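Local coordinates for oxidoreductase, zinc-binding dehydrogenase family (Myxococcus xanthus, PDB 5K1S), which acts as a zinc-containing medium-chain reductase in the alternative de novo route to isovaleryl coenzyme A, at residues 160-168 / 317-328. Residues are numbered along the deposited sequence; the frame is centred on the assembly and turned at random.
With ZN (zinc ion), chain F.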
# COMPACT_ATOMS: atom_id res chain seq x y z
N GLU A 160 19.04 25.97 8.08
CA GLU A 160 18.05 25.00 8.53
C GLU A 160 16.91 24.87 7.53
O GLU A 160 16.38 23.77 7.33
CB GLU A 160 17.50 25.41 9.90
CG GLU A 160 18.34 24.95 11.08
CD GLU A 160 17.68 25.25 12.41
OE1 GLU A 160 17.14 26.36 12.56
OE2 GLU A 160 17.68 24.36 13.29
N ALA A 161 16.53 25.97 6.88
CA ALA A 161 15.42 25.94 5.95
C ALA A 161 15.78 25.22 4.65
O ALA A 161 14.92 24.60 4.03
CB ALA A 161 14.95 27.36 5.64
N ALA A 162 17.05 25.29 4.24
CA ALA A 162 17.48 24.68 2.98
C ALA A 162 17.58 23.17 3.05
O ALA A 162 18.00 22.56 2.07
CB ALA A 162 18.83 25.26 2.57
N THR A 163 17.22 22.54 4.18
CA THR A 163 17.26 21.09 4.30
C THR A 163 15.93 20.53 4.82
O THR A 163 15.89 19.39 5.29
CB THR A 163 18.40 20.65 5.22
OG1 THR A 163 18.21 21.21 6.53
CG2 THR A 163 19.74 21.12 4.66
N VAL A 164 14.85 21.31 4.73
CA VAL A 164 13.58 20.90 5.31
C VAL A 164 12.80 20.02 4.34
O VAL A 164 12.17 19.04 4.74
CB VAL A 164 12.77 22.15 5.71
CG1 VAL A 164 11.40 21.76 6.25
CG2 VAL A 164 13.53 22.96 6.73
N CYS A 165 12.84 20.35 3.04
CA CYS A 165 11.97 19.68 2.08
C CYS A 165 12.24 18.18 2.04
O CYS A 165 11.31 17.37 2.13
CB CYS A 165 12.16 20.29 0.69
SG CYS A 165 10.89 19.81 -0.51
N CYS A 166 13.51 17.79 1.91
CA CYS A 166 13.87 16.39 1.74
C CYS A 166 13.97 15.63 3.05
O CYS A 166 14.42 14.47 3.04
CB CYS A 166 15.18 16.28 0.97
SG CYS A 166 15.12 17.06 -0.64
N THR A 167 13.58 16.23 4.17
CA THR A 167 13.57 15.54 5.45
C THR A 167 12.23 15.74 6.14
O THR A 167 11.37 14.84 6.12
CB THR A 167 14.71 16.03 6.34
OG1 THR A 167 14.61 17.45 6.51
CG2 THR A 167 16.06 15.69 5.72
N THR A 168 12.03 16.90 6.76
CA THR A 168 10.75 17.18 7.41
C THR A 168 9.62 17.28 6.40
O THR A 168 8.49 16.89 6.70
CB THR A 168 10.85 18.47 8.23
OG1 THR A 168 11.95 18.37 9.14
CG2 THR A 168 9.57 18.71 9.01
N ALA A 317 5.93 21.88 6.94
CA ALA A 317 7.23 21.41 7.41
C ALA A 317 8.11 22.58 7.83
O ALA A 317 8.73 22.56 8.90
CB ALA A 317 7.92 20.59 6.32
N LEU A 318 8.18 23.61 6.99
CA LEU A 318 8.95 24.80 7.35
C LEU A 318 8.43 25.42 8.64
O LEU A 318 9.22 25.89 9.47
CB LEU A 318 8.90 25.82 6.20
CG LEU A 318 9.58 25.38 4.91
CD1 LEU A 318 9.21 26.31 3.76
CD2 LEU A 318 11.09 25.35 5.09
N ARG A 319 7.11 25.43 8.83
CA ARG A 319 6.55 25.98 10.05
C ARG A 319 6.96 25.15 11.27
O ARG A 319 7.25 25.70 12.33
CB ARG A 319 5.02 26.04 9.95
CG ARG A 319 4.36 26.81 11.07
CD ARG A 319 2.85 26.64 11.07
NE ARG A 319 2.46 25.25 11.32
CZ ARG A 319 2.50 24.67 12.52
NH1 ARG A 319 2.92 25.35 13.58
NH2 ARG A 319 2.12 23.41 12.65
N LEU A 320 6.99 23.82 11.12
CA LEU A 320 7.35 22.96 12.24
C LEU A 320 8.80 23.19 12.68
O LEU A 320 9.11 23.08 13.87
CB LEU A 320 7.13 21.50 11.87
CG LEU A 320 5.67 21.07 11.74
CD1 LEU A 320 5.56 19.72 11.07
CD2 LEU A 320 4.98 21.05 13.10
N THR A 321 9.69 23.50 11.74
CA THR A 321 11.08 23.74 12.10
C THR A 321 11.24 25.07 12.82
O THR A 321 12.02 25.18 13.77
CB THR A 321 11.97 23.70 10.86
OG1 THR A 321 11.69 22.51 10.11
CG2 THR A 321 13.44 23.70 11.25
N ALA A 322 10.51 26.10 12.37
CA ALA A 322 10.61 27.41 13.01
C ALA A 322 10.07 27.36 14.44
O ALA A 322 10.60 28.04 15.33
CB ALA A 322 9.86 28.45 12.19
N THR A 323 9.03 26.56 14.68
CA THR A 323 8.45 26.47 16.02
C THR A 323 9.26 25.55 16.93
O THR A 323 9.27 25.75 18.15
CB THR A 323 7.01 25.97 15.94
OG1 THR A 323 6.98 24.67 15.33
CG2 THR A 323 6.15 26.93 15.13
N GLY A 324 9.93 24.55 16.36
CA GLY A 324 10.71 23.60 17.14
C GLY A 324 10.12 22.21 17.21
O GLY A 324 10.75 21.33 17.80
N GLY A 325 8.93 21.99 16.65
CA GLY A 325 8.34 20.66 16.68
C GLY A 325 9.20 19.62 16.00
O GLY A 325 9.25 18.46 16.43
N VAL A 326 9.89 20.01 14.93
CA VAL A 326 10.79 19.11 14.21
C VAL A 326 12.08 19.86 13.92
O VAL A 326 12.14 20.68 13.00
CB VAL A 326 10.15 18.58 12.92
CG1 VAL A 326 11.11 17.64 12.19
CG2 VAL A 326 8.84 17.87 13.23
N ARG A 327 13.12 19.59 14.71
CA ARG A 327 14.39 20.27 14.54
C ARG A 327 15.08 19.85 13.25
O ARG A 327 14.73 18.84 12.63
CB ARG A 327 15.31 19.99 15.73
CG ARG A 327 14.97 20.74 17.00
CD ARG A 327 15.98 20.43 18.09
NE ARG A 327 17.35 20.68 17.65
CZ ARG A 327 18.44 20.24 18.28
NH1 ARG A 327 18.33 19.52 19.39
NH2 ARG A 327 19.64 20.52 17.80
N GLN A 328 16.07 20.64 12.86
CA GLN A 328 16.94 20.32 11.73
C GLN A 328 18.36 20.13 12.25
O GLN A 328 18.85 20.94 13.05
CB GLN A 328 16.91 21.42 10.67
CG GLN A 328 15.71 21.35 9.74
CD GLN A 328 15.69 20.07 8.93
OE1 GLN A 328 16.74 19.54 8.56
NE2 GLN A 328 14.50 19.56 8.65
ZN ZN F . 16.19 15.63 -2.13
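Gln328 lays its side chain along the turn that joins helix 158-161 to helix 165-178. Its CG is set beside its own backbone N (chi1 -81°), and the chain bends at chi2 (-63°), which folds the amide in among three threonines. The modelled OE1 lies 3.0 Å from Thr163 OG1. The modelled NE2 is 2.9 Å from Thr168 OG1. The amide is probably turned over in the model. Thr167 OG1 donates to Thr163 O in the carbonyl plane (2.6 Å). Thr168 OG1 is hydrogen-bonded to Ser199 OG of helix 195-206. Glu160 runs past Gln328 in the opposite direction, its CG 3.8 Å from Gln328 CB.

Apolar groups pack beside the amide. Val164 CG1 meets Ala317 CB at 3.7 Å, and Leu318 CD2 lies against Val164 CB. Thr168 CG2 also touches Ala317. An alanine in place of Gln328 would probably leave the threonine hydroxyls without their amide neighbour and open a gap beside Val164.

Cys166 binds the zinc ion with Cys57 and His79. In this medium-chain reductase the contact joins helix 311-323, which follows the last strand of the Rossmann-type sheet, to the segment carrying that ligand. A buried amide end sits among three hydroxyls, with which it may share hydrogen bonds, beside an apolar patch.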